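Local structure of cell wall surface anchor family protein (Streptococcus agalactiae serogroup V, 3PF2) at residues Ile65-Asn73 against Ile103-Thr111; Thr139-Gly147 against Pro177-Arg185. The protein builds the shaft of a group B streptococcal pilus as its major subunit, this chain being the calcium-binding, Ig-like C-terminal part of that pilin. One frame throughout, in Å; residues are numbered along the deposited sequence.

Contact 1: Ile65-Asn73 against Ile103-Thr111; sequences IKIGSKTLN and IAELLKGMT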
ATOM      1  N   ILE A  65     -19.636  -0.230  -0.287  1.00 18.84           N
ATOM      2  CA  ILE A  65     -19.830   1.179  -0.668  1.00 18.21           C
ATOM      3  C   ILE A  65     -20.941   1.813   0.166  1.00 18.48           C
ATOM      4  O   ILE A  65     -22.047   1.263   0.243  1.00 18.99           O
ATOM      5  CB  ILE A  65     -20.076   1.331  -2.192  1.00 17.95           C
ATOM      6  CG1 ILE A  65     -18.871   0.788  -2.965  1.00 18.58           C
ATOM      7  CG2 ILE A  65     -20.379   2.792  -2.574  1.00 17.18           C
ATOM      8  CD1 ILE A  65     -18.925   0.989  -4.464  1.00 19.14           C
ATOM      9  N   LYS A  66     -20.637   2.959   0.788  1.00 17.63           N
ATOM     10  CA  LYS A  66     -21.514   3.612   1.760  1.00 17.51           C
ATOM     11  C   LYS A  66     -21.787   5.060   1.411  1.00 18.05           C
ATOM     12  O   LYS A  66     -20.906   5.756   0.918  1.00 17.34           O
ATOM     13  CB  LYS A  66     -20.890   3.614   3.171  1.00 18.08           C
ATOM     14  CG  LYS A  66     -20.420   2.273   3.694  1.00 19.32           C
ATOM     15  CD  LYS A  66     -21.586   1.341   4.006  1.00 23.11           C
ATOM     16  CE  LYS A  66     -22.535   1.918   5.052  1.00 24.04           C
ATOM     17  NZ  LYS A  66     -21.983   1.934   6.431  1.00 26.48           N
ATOM     18  N   ILE A  67     -23.017   5.493   1.671  1.00 17.90           N
ATOM     19  CA  ILE A  67     -23.335   6.910   1.818  1.00 18.22           C
ATOM     20  C   ILE A  67     -23.952   7.090   3.194  1.00 18.62           C
ATOM     21  O   ILE A  67     -25.025   6.537   3.483  1.00 17.94           O
ATOM     22  CB  ILE A  67     -24.287   7.440   0.720  1.00 18.34           C
ATOM     23  CG1 ILE A  67     -23.667   7.255  -0.667  1.00 18.88           C
ATOM     24  CG2 ILE A  67     -24.588   8.905   0.973  1.00 19.02           C
ATOM     25  CD1 ILE A  67     -24.637   7.478  -1.827  1.00 20.42           C
ATOM     26  N   GLY A  68     -23.268   7.848   4.052  1.00 18.76           N
ATOM     27  CA  GLY A  68     -23.661   7.958   5.460  1.00 19.45           C
ATOM     28  C   GLY A  68     -23.741   6.542   5.992  1.00 20.53           C
ATOM     29  O   GLY A  68     -22.855   5.735   5.727  1.00 20.31           O
ATOM     30  N   SER A  69     -24.827   6.227   6.690  1.00 21.53           N
ATOM     31  CA  SER A  69     -25.022   4.901   7.279  1.00 22.31           C
ATOM     32  C   SER A  69     -25.521   3.883   6.259  1.00 23.08           C
ATOM     33  O   SER A  69     -25.659   2.698   6.574  1.00 23.45           O
ATOM     34  CB  SER A  69     -26.031   4.983   8.420  1.00 22.81           C
ATOM     35  OG  SER A  69     -27.314   5.273   7.897  1.00 22.74           O
ATOM     36  N   LYS A  70     -25.810   4.342   5.046  1.00 23.13           N
ATOM     37  CA  LYS A  70     -26.488   3.504   4.063  1.00 23.71           C
ATOM     38  C   LYS A  70     -25.528   2.772   3.151  1.00 23.57           C
ATOM     39  O   LYS A  70     -24.479   3.307   2.769  1.00 23.59           O
ATOM     40  CB  LYS A  70     -27.459   4.350   3.240  1.00 24.10           C
ATOM     41  CG  LYS A  70     -28.633   4.864   4.040  1.00 26.95           C
ATOM     42  CD  LYS A  70     -29.924   4.210   3.611  1.00 31.05           C
ATOM     43  CE  LYS A  70     -31.121   4.792   4.364  1.00 33.22           C
ATOM     44  NZ  LYS A  70     -31.425   6.221   4.031  1.00 33.85           N
ATOM     45  N   THR A  71     -25.903   1.550   2.784  1.00 23.14           N
ATOM     46  CA  THR A  71     -25.089   0.723   1.898  1.00 23.20           C
ATOM     47  C   THR A  71     -25.643   0.693   0.477  1.00 23.05           C
ATOM     48  O   THR A  71     -26.861   0.565   0.277  1.00 23.55           O
ATOM     49  CB  THR A  71     -24.994  -0.732   2.421  1.00 22.67           C
ATOM     50  OG1 THR A  71     -24.597  -0.729   3.801  1.00 23.85           O
ATOM     51  CG2 THR A  71     -24.018  -1.536   1.604  1.00 22.91           C
ATOM     52  N   LEU A  72     -24.747   0.809  -0.502  1.00 22.72           N
ATOM     53  CA  LEU A  72     -25.083   0.554  -1.900  1.00 22.17           C
ATOM     54  C   LEU A  72     -24.635  -0.842  -2.332  1.00 22.71           C
ATOM     55  O   LEU A  72     -23.578  -1.321  -1.918  1.00 22.72           O
ATOM     56  CB  LEU A  72     -24.477   1.623  -2.817  1.00 21.97           C
ATOM     57  CG  LEU A  72     -24.866   3.084  -2.590  1.00 21.49           C
ATOM     58  CD1 LEU A  72     -24.213   3.952  -3.655  1.00 21.33           C
ATOM     59  CD2 LEU A  72     -26.367   3.302  -2.597  1.00 23.35           C
ATOM     60  N   ASN A  73     -25.437  -1.488  -3.174  1.00 22.49           N
ATOM     61  CA  ASN A  73     -25.225  -2.899  -3.504  1.00 22.97           C
ATOM     62  C   ASN A  73     -24.721  -3.130  -4.916  1.00 22.95           C
ATOM     63  O   ASN A  73     -25.239  -2.559  -5.872  1.00 23.63           O
ATOM     64  CB  ASN A  73     -26.511  -3.691  -3.262  1.00 22.76           C
ATOM     65  CG  ASN A  73     -27.157  -3.349  -1.938  1.00 23.36           C
ATOM     66  OD1 ASN A  73     -28.339  -3.012  -1.881  1.00 26.45           O
ATOM     67  ND2 ASN A  73     -26.376  -3.408  -0.857  1.00 23.03           N
ATOM     68  N   ILE A 103     -30.965   6.155  -5.565  1.00 31.41           N
ATOM     69  CA  ILE A 103     -29.809   6.524  -4.733  1.00 30.61           C
ATOM     70  C   ILE A 103     -30.068   7.874  -4.067  1.00 30.76           C
ATOM     71  O   ILE A 103     -29.792   8.051  -2.876  1.00 30.73           O
ATOM     72  CB  ILE A 103     -28.471   6.511  -5.534  1.00 30.42           C
ATOM     73  CG1 ILE A 103     -28.190   5.107  -6.089  1.00 29.52           C
ATOM     74  CG2 ILE A 103     -27.308   6.973  -4.644  1.00 29.99           C
ATOM     75  CD1 ILE A 103     -27.194   5.046  -7.249  1.00 27.64           C
ATOM     76  N   ALA A 104     -30.630   8.812  -4.831  1.00 30.62           N
ATOM     77  CA  ALA A 104     -31.022  10.121  -4.304  1.00 31.21           C
ATOM     78  C   ALA A 104     -32.014  10.020  -3.140  1.00 31.62           C
ATOM     79  O   ALA A 104     -31.939  10.807  -2.187  1.00 31.23           O
ATOM     80  CB  ALA A 104     -31.595  10.999  -5.417  1.00 31.12           C
ATOM     81  N   GLU A 105     -32.937   9.059  -3.222  1.00 32.15           N
ATOM     82  CA  GLU A 105     -33.932   8.850  -2.157  1.00 32.67           C
ATOM     83  C   GLU A 105     -33.312   8.402  -0.839  1.00 32.33           C
ATOM     84  O   GLU A 105     -33.783   8.787   0.230  1.00 32.26           O
ATOM     85  CB  GLU A 105     -35.023   7.860  -2.579  1.00 33.28           C
ATOM     86  CG  GLU A 105     -36.279   8.513  -3.156  1.00 35.44           C
ATOM     87  CD  GLU A 105     -36.864   9.601  -2.259  1.00 38.61           C
ATOM     88  OE1 GLU A 105     -37.149   9.334  -1.066  1.00 39.98           O
ATOM     89  OE2 GLU A 105     -37.043  10.732  -2.759  1.00 40.20           O
ATOM     90  N   LEU A 106     -32.257   7.597  -0.929  1.00 32.15           N
ATOM     91  CA  LEU A 106     -31.502   7.154   0.248  1.00 32.25           C
ATOM     92  C   LEU A 106     -30.915   8.321   1.050  1.00 32.12           C
ATOM     93  O   LEU A 106     -30.701   8.205   2.263  1.00 32.18           O
ATOM     94  CB  LEU A 106     -30.391   6.186  -0.157  1.00 32.10           C
ATOM     95  CG  LEU A 106     -30.785   4.904  -0.889  1.00 32.34           C
ATOM     96  CD1 LEU A 106     -29.547   4.122  -1.279  1.00 32.28           C
ATOM     97  CD2 LEU A 106     -31.734   4.037  -0.054  1.00 32.02           C
ATOM     98  N   LEU A 107     -30.676   9.444   0.372  1.00 31.84           N
ATOM     99  CA  LEU A 107     -30.093  10.630   1.003  1.00 31.24           C
ATOM    100  C   LEU A 107     -31.055  11.383   1.923  1.00 31.06           C
ATOM    101  O   LEU A 107     -30.633  12.245   2.696  1.00 31.18           O
ATOM    102  CB  LEU A 107     -29.559  11.596  -0.063  1.00 31.22           C
ATOM    103  CG  LEU A 107     -28.683  11.067  -1.202  1.00 31.28           C
ATOM    104  CD1 LEU A 107     -28.495  12.150  -2.254  1.00 30.43           C
ATOM    105  CD2 LEU A 107     -27.335  10.567  -0.691  1.00 31.39           C
ATOM    106  N   LYS A 108     -32.344  11.066   1.837  1.00 30.89           N
ATOM    107  CA  LYS A 108     -33.351  11.807   2.584  1.00 30.75           C
ATOM    108  C   LYS A 108     -33.118  11.692   4.090  1.00 30.02           C
ATOM    109  O   LYS A 108     -32.967  10.593   4.631  1.00 29.90           O
ATOM    110  CB  LYS A 108     -34.762  11.347   2.195  1.00 31.06           C
ATOM    111  CG  LYS A 108     -35.209  11.812   0.799  1.00 32.99           C
ATOM    112  CD  LYS A 108     -35.952  13.145   0.829  1.00 36.15           C
ATOM    113  CE  LYS A 108     -37.300  13.031   1.557  1.00 37.78           C
ATOM    114  NZ  LYS A 108     -38.201  14.190   1.283  1.00 38.58           N
ATOM    115  N   GLY A 109     -33.058  12.846   4.744  1.00 29.31           N
ATOM    116  CA  GLY A 109     -32.764  12.909   6.164  1.00 28.46           C
ATOM    117  C   GLY A 109     -31.280  13.070   6.471  1.00 27.74           C
ATOM    118  O   GLY A 109     -30.918  13.402   7.599  1.00 27.93           O
ATOM    119  N   MET A 110     -30.428  12.833   5.476  1.00 26.63           N
ATOM    120  CA  MET A 110     -28.982  12.976   5.651  1.00 25.51           C
ATOM    121  C   MET A 110     -28.532  14.420   5.501  1.00 24.81           C
ATOM    122  O   MET A 110     -29.158  15.204   4.782  1.00 25.20           O
ATOM    123  CB  MET A 110     -28.227  12.121   4.637  1.00 25.42           C
ATOM    124  CG  MET A 110     -28.166  10.648   4.976  1.00 26.30           C
ATOM    125  SD  MET A 110     -27.187   9.725   3.779  1.00 27.26           S
ATOM    126  CE  MET A 110     -27.813   8.089   4.119  1.00 27.29           C
ATOM    127  N   THR A 111     -27.438  14.767   6.183  1.00 23.29           N
ATOM    128  CA  THR A 111     -26.765  16.038   5.971  1.00 21.72           C
ATOM    129  C   THR A 111     -25.504  15.733   5.165  1.00 20.72           C
ATOM    130  O   THR A 111     -24.672  14.929   5.579  1.00 19.65           O
ATOM    131  CB  THR A 111     -26.454  16.751   7.293  1.00 21.80           C
ATOM    132  OG1 THR A 111     -27.687  17.055   7.964  1.00 23.88           O
ATOM    133  CG2 THR A 111     -25.681  18.054   7.051  1.00 21.74           C
TER

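Contact 2: Thr139-Gly147 against Pro177-Arg185; sequences TINEKAVLG and PEVHTGGKR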
ATOM      1  N   THR A 139      -2.686  -4.259  -2.301  1.00 12.90           N
ATOM      2  CA  THR A 139      -1.387  -4.571  -1.680  1.00 13.85           C
ATOM      3  C   THR A 139      -0.297  -3.809  -2.419  1.00 13.36           C
ATOM      4  O   THR A 139      -0.492  -3.390  -3.556  1.00 13.57           O
ATOM      5  CB  THR A 139      -1.040  -6.076  -1.738  1.00 14.63           C
ATOM      6  OG1 THR A 139      -0.963  -6.501  -3.110  1.00 16.98           O
ATOM      7  CG2 THR A 139      -2.075  -6.920  -1.001  1.00 15.52           C
ATOM      8  N   ILE A 140       0.845  -3.603  -1.763  1.00 12.33           N
ATOM      9  CA  ILE A 140       2.041  -3.157  -2.454  1.00 12.73           C
ATOM     10  C   ILE A 140       2.710  -4.422  -3.010  1.00 13.47           C
ATOM     11  O   ILE A 140       2.776  -5.430  -2.315  1.00 13.87           O
ATOM     12  CB  ILE A 140       3.027  -2.458  -1.485  1.00 11.93           C
ATOM     13  CG1 ILE A 140       2.378  -1.221  -0.836  1.00 10.78           C
ATOM     14  CG2 ILE A 140       4.331  -2.072  -2.206  1.00 12.74           C
ATOM     15  CD1 ILE A 140       3.228  -0.516   0.255  1.00 11.73           C
ATOM     16  N   ASN A 141       3.193  -4.372  -4.247  1.00 14.13           N
ATOM     17  CA  ASN A 141       3.838  -5.549  -4.839  1.00 14.09           C
ATOM     18  C   ASN A 141       5.333  -5.360  -5.102  1.00 14.26           C
ATOM     19  O   ASN A 141       5.915  -4.331  -4.745  1.00 14.08           O
ATOM     20  CB  ASN A 141       3.099  -5.986  -6.113  1.00 14.13           C
ATOM     21  CG  ASN A 141       3.141  -4.938  -7.191  1.00 13.59           C
ATOM     22  OD1 ASN A 141       4.200  -4.398  -7.483  1.00 15.19           O
ATOM     23  ND2 ASN A 141       1.988  -4.647  -7.804  1.00 12.97           N
ATOM     24  N   GLU A 142       5.941  -6.367  -5.726  1.00 14.31           N
ATOM     25  CA  GLU A 142       7.375  -6.394  -6.004  1.00 15.12           C
ATOM     26  C   GLU A 142       7.866  -5.308  -6.964  1.00 15.34           C
ATOM     27  O   GLU A 142       9.066  -5.116  -7.120  1.00 15.91           O
ATOM     28  CB  GLU A 142       7.774  -7.801  -6.501  1.00 15.15           C
ATOM     29  CG  GLU A 142       7.450  -8.125  -7.971  1.00 17.81           C
ATOM     30  CD  GLU A 142       5.974  -8.396  -8.243  1.00 18.89           C
ATOM     31  OE1 GLU A 142       5.191  -8.610  -7.291  1.00 19.21           O
ATOM     32  OE2 GLU A 142       5.580  -8.390  -9.438  1.00 20.87           O
ATOM     33  N   LYS A 143       6.948  -4.600  -7.614  1.00 15.31           N
ATOM     34  CA  LYS A 143       7.335  -3.543  -8.541  1.00 15.82           C
ATOM     35  C   LYS A 143       7.573  -2.201  -7.840  1.00 15.52           C
ATOM     36  O   LYS A 143       8.056  -1.251  -8.451  1.00 15.49           O
ATOM     37  CB  LYS A 143       6.297  -3.407  -9.661  1.00 16.21           C
ATOM     38  CG  LYS A 143       6.194  -4.659 -10.541  1.00 19.55           C
ATOM     39  CD  LYS A 143       5.375  -4.359 -11.798  1.00 25.21           C
ATOM     40  CE  LYS A 143       5.315  -5.554 -12.744  1.00 29.57           C
ATOM     41  NZ  LYS A 143       4.074  -6.368 -12.536  1.00 32.50           N
ATOM     42  N   ALA A 144       7.247  -2.127  -6.552  1.00 15.26           N
ATOM     43  CA  ALA A 144       7.489  -0.916  -5.776  1.00 14.91           C
ATOM     44  C   ALA A 144       8.972  -0.570  -5.744  1.00 14.63           C
ATOM     45  O   ALA A 144       9.838  -1.470  -5.779  1.00 15.87           O
ATOM     46  CB  ALA A 144       6.970  -1.099  -4.349  1.00 15.55           C
ATOM     47  N   VAL A 145       9.279   0.723  -5.679  1.00 13.42           N
ATOM     48  CA  VAL A 145      10.652   1.144  -5.379  1.00 13.27           C
ATOM     49  C   VAL A 145      10.733   1.270  -3.869  1.00 13.13           C
ATOM     50  O   VAL A 145       9.885   1.926  -3.265  1.00 12.80           O
ATOM     51  CB  VAL A 145      11.021   2.483  -6.055  1.00 13.42           C
ATOM     52  CG1 VAL A 145      12.421   2.951  -5.618  1.00 12.31           C
ATOM     53  CG2 VAL A 145      11.021   2.326  -7.551  1.00 13.89           C
ATOM     54  N   LEU A 146      11.731   0.628  -3.260  1.00 12.55           N
ATOM     55  CA  LEU A 146      11.831   0.636  -1.801  1.00 12.60           C
ATOM     56  C   LEU A 146      12.172   2.034  -1.268  1.00 12.48           C
ATOM     57  O   LEU A 146      13.137   2.658  -1.712  1.00 12.44           O
ATOM     58  CB  LEU A 146      12.815  -0.436  -1.315  1.00 12.68           C
ATOM     59  CG  LEU A 146      12.492  -1.874  -1.753  1.00 12.76           C
ATOM     60  CD1 LEU A 146      13.432  -2.850  -1.070  1.00 13.84           C
ATOM     61  CD2 LEU A 146      11.030  -2.276  -1.453  1.00 13.76           C
ATOM     62  N   GLY A 147      11.343   2.515  -0.339  1.00 12.51           N
ATOM     63  CA  GLY A 147      11.478   3.848   0.252  1.00 12.53           C
ATOM     64  C   GLY A 147      10.792   4.945  -0.538  1.00 12.99           C
ATOM     65  O   GLY A 147      10.856   6.119  -0.155  1.00 13.51           O
ATOM     66  N   PRO A 177      -3.076  10.585  -1.589  1.00  9.63           N
ATOM     67  CA  PRO A 177      -2.462   9.766  -0.527  1.00  9.07           C
ATOM     68  C   PRO A 177      -1.372   8.864  -1.087  1.00  8.94           C
ATOM     69  O   PRO A 177      -1.277   8.686  -2.304  1.00  9.23           O
ATOM     70  CB  PRO A 177      -3.640   8.934  -0.008  1.00  8.48           C
ATOM     71  CG  PRO A 177      -4.540   8.770  -1.222  1.00  8.32           C
ATOM     72  CD  PRO A 177      -4.397  10.077  -2.004  1.00  9.26           C
ATOM     73  N   GLU A 178      -0.541   8.278  -0.215  1.00  8.89           N
ATOM     74  CA  GLU A 178       0.542   7.403  -0.681  1.00  8.84           C
ATOM     75  C   GLU A 178       0.871   6.325   0.332  1.00  8.55           C
ATOM     76  O   GLU A 178       0.628   6.495   1.542  1.00  9.19           O
ATOM     77  CB  GLU A 178       1.824   8.198  -1.003  1.00  8.45           C
ATOM     78  CG  GLU A 178       2.429   8.971   0.182  1.00  9.27           C
ATOM     79  CD  GLU A 178       3.273   8.117   1.132  1.00  9.05           C
ATOM     80  OE1 GLU A 178       3.899   7.129   0.684  1.00 10.01           O
ATOM     81  OE2 GLU A 178       3.330   8.443   2.347  1.00 11.12           O
ATOM     82  N   VAL A 179       1.422   5.230  -0.178  1.00  9.28           N
ATOM     83  CA  VAL A 179       1.986   4.188   0.678  1.00  9.12           C
ATOM     84  C   VAL A 179       3.435   3.916   0.327  1.00  9.37           C
ATOM     85  O   VAL A 179       3.926   4.275  -0.757  1.00  9.74           O
ATOM     86  CB  VAL A 179       1.173   2.870   0.619  1.00  9.03           C
ATOM     87  CG1 VAL A 179      -0.229   3.081   1.152  1.00  8.62           C
ATOM     88  CG2 VAL A 179       1.151   2.297  -0.827  1.00  8.52           C
ATOM     89  N   HIS A 180       4.134   3.232   1.226  1.00  9.61           N
ATOM     90  CA  HIS A 180       5.549   2.946   0.978  1.00  9.91           C
ATOM     91  C   HIS A 180       5.937   1.684   1.712  1.00 10.40           C
ATOM     92  O   HIS A 180       5.314   1.340   2.723  1.00  9.88           O
ATOM     93  CB  HIS A 180       6.411   4.109   1.471  1.00 10.84           C
ATOM     94  CG  HIS A 180       5.910   4.697   2.749  1.00  9.41           C
ATOM     95  ND1 HIS A 180       5.038   5.768   2.779  1.00  9.87           N
ATOM     96  CD2 HIS A 180       6.096   4.322   4.039  1.00 11.09           C
ATOM     97  CE1 HIS A 180       4.733   6.044   4.031  1.00  9.31           C
ATOM     98  NE2 HIS A 180       5.344   5.171   4.817  1.00 10.26           N
ATOM     99  N   THR A 181       6.989   1.044   1.203  1.00 10.80           N
ATOM    100  CA  THR A 181       7.583  -0.156   1.792  1.00 10.73           C
ATOM    101  C   THR A 181       9.093  -0.014   1.647  1.00 10.86           C
ATOM    102  O   THR A 181       9.543   0.744   0.805  1.00 11.26           O
ATOM    103  CB  THR A 181       7.046  -1.446   1.091  1.00 11.53           C
ATOM    104  OG1 THR A 181       7.378  -2.600   1.872  1.00 10.62           O
ATOM    105  CG2 THR A 181       7.570  -1.619  -0.339  1.00 10.85           C
ATOM    106  N   GLY A 182       9.865  -0.742   2.463  1.00  9.82           N
ATOM    107  CA  GLY A 182      11.318  -0.585   2.500  1.00 10.39           C
ATOM    108  C   GLY A 182      12.087  -1.890   2.462  1.00 10.20           C
ATOM    109  O   GLY A 182      11.504  -2.963   2.342  1.00 10.89           O
ATOM    110  N   GLY A 183      13.407  -1.794   2.583  1.00 10.98           N
ATOM    111  CA  GLY A 183      14.273  -2.965   2.545  1.00 10.72           C
ATOM    112  C   GLY A 183      15.565  -2.729   3.294  1.00 10.83           C
ATOM    113  O   GLY A 183      15.817  -1.625   3.794  1.00 10.49           O
ATOM    114  N   LYS A 184      16.388  -3.765   3.379  1.00 10.05           N
ATOM    115  CA  LYS A 184      17.688  -3.633   4.030  1.00 10.02           C
ATOM    116  C   LYS A 184      18.710  -4.538   3.369  1.00 10.44           C
ATOM    117  O   LYS A 184      18.366  -5.616   2.891  1.00 10.57           O
ATOM    118  CB  LYS A 184      17.583  -3.954   5.528  1.00 10.34           C
ATOM    119  CG  LYS A 184      18.878  -3.683   6.299  1.00 10.87           C
ATOM    120  CD  LYS A 184      19.165  -2.167   6.502  1.00 11.18           C
ATOM    121  CE  LYS A 184      20.520  -2.012   7.214  1.00 12.51           C
ATOM    122  NZ  LYS A 184      20.980  -0.600   7.204  1.00 11.69           N
ATOM    123  N   ARG A 185      19.962  -4.090   3.348  1.00 10.97           N
ATOM    124  CA  ARG A 185      21.079  -4.861   2.794  1.00 10.94           C
ATOM    125  C   ARG A 185      22.026  -5.214   3.931  1.00 10.83           C
ATOM    126  O   ARG A 185      22.180  -4.443   4.867  1.00 11.08           O
ATOM    127  CB  ARG A 185      21.817  -4.028   1.738  1.00 11.00           C
ATOM    128  CG  ARG A 185      20.901  -3.644   0.557  1.00 11.77           C
ATOM    129  CD  ARG A 185      21.631  -2.852  -0.529  1.00 12.80           C
ATOM    130  NE  ARG A 185      22.541  -3.714  -1.290  1.00 15.66           N
ATOM    131  CZ  ARG A 185      23.816  -3.442  -1.545  1.00 17.39           C
ATOM    132  NH1 ARG A 185      24.374  -2.307  -1.138  1.00 16.26           N
ATOM    133  NH2 ARG A 185      24.545  -4.308  -2.241  1.00 20.12           N
TER
HETATM  134  O   HOH W   1       7.737   2.052  -1.408  1.00 12.62           O

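Contact 1: Ile65-Asn73 against Ile103-Thr111
M110 and K70 make the closest carbon contact between the β-hairpin I65-N73 and the helix and turn I103-T111, in the Cna-B-like, Ig-like domain of the pilin and away from its calcium sites. The methionine reaches out with its chain extended beyond CG, and M110 CE presses on K70 CG at 3.3 Å, closer than carbons usually pack. M110 CE also lies 3.3 Å from I67 O, the carbonyl that accepts K70 N inside the hairpin. The hairpin closes through a two-residue type II' turn, G68-S69, with G68 at positive phi.

The tightly packed part is the buried group around I67, which crosses the methionine at about a right angle. I67 CG2 touches L107 CD2 at 3.6 Å and stands near M110 SD, while I67 CD1 meets I103 CG2 at 3.9 Å. The two branches of I67 thus serve different parts of 103-111. L72 adds CD2, 3.5 Å from L106 CD1.

The solvent side is more polar. K70, partly exposed, is bent at chi2 (-111°) and again at chi4 (67°). Its CD passes L106 CD2 loosely at 4.1 Å, and the bends bring K70 NZ to L106 O at 2.8 Å, in the carbonyl plane, on a lone pair. S69, exposed at the hairpin tip, has its OG hydrogen-bonded to D127.

Beside the hairpin in the same sheet, strand 132-140 offers L132 to I65 and I67, and its E133 pairs with K66 through the backbone. I103 and L107 lean on L41 and I37, M110 packs on D127 and A130, and helix 100-106 packs against the hairpin whose second strand, 70-72, is the outermost of its five-stranded antiparallel sheet.

Contact 2: Thr139-Gly147 against Pro177-Arg185
I140 and L146 hold T181 between them in this Ig-like pilin fold: I140 before, and L146 and G147 after, the type I β-turn N141-A144 meet the long strand 178-190. Apolar contacts make up one part of the meeting. I140 slides past V179, with CG1 and CD1 both 3.7 Å from V179 CG2, and I140 CG2 meets T181 CG2 at 3.8 Å. The threonine methyl, lodged between its own backbone N and carbonyl carbon, also touches L146 CD2 at 3.7 Å. The other L146 methyl, CD1, lies against the bare CA of G183.

Of the polar bonds, a single direct one crosses between the segments. Within the turn, N141 OD1 accepts K143 N at 2.8 Å, an Asx turn. Along the strand, H180 ND1 gives a nearly straight bond to the syn lone pair of E178 OE1, in the imidazole plane, while NE2 is held by A256 O; the ring is thus gripped at both nitrogens. T181 OG1 bonds to Y23 O. A water accepts from T181 N and probably donates to V145 O, bridging the segments. The direct bond runs from G147 N to T181 O at 2.8 Å and 166°, in the carbonyl plane.

Overall arrangement
Contacts 1 and 2 follow one another along the chain, the first closing before the second opens, and do not touch: their centres are 36 Å apart and their nearest atoms about 16 Å. They are joined through one antiparallel sheet, in which strands 57-67 and 132-140 are neighbours. Contact 1 lies at the K66 end of this strand pair and contact 2 at the other, where T139 pairs with T58 through the backbone. Contact 1 is away from the calcium sites. Contact 2 is nearer: the V179 side chain is about 12 Å from a bound calcium ion, and E178 pairs through its backbone with D19, one of the residues that bind calcium.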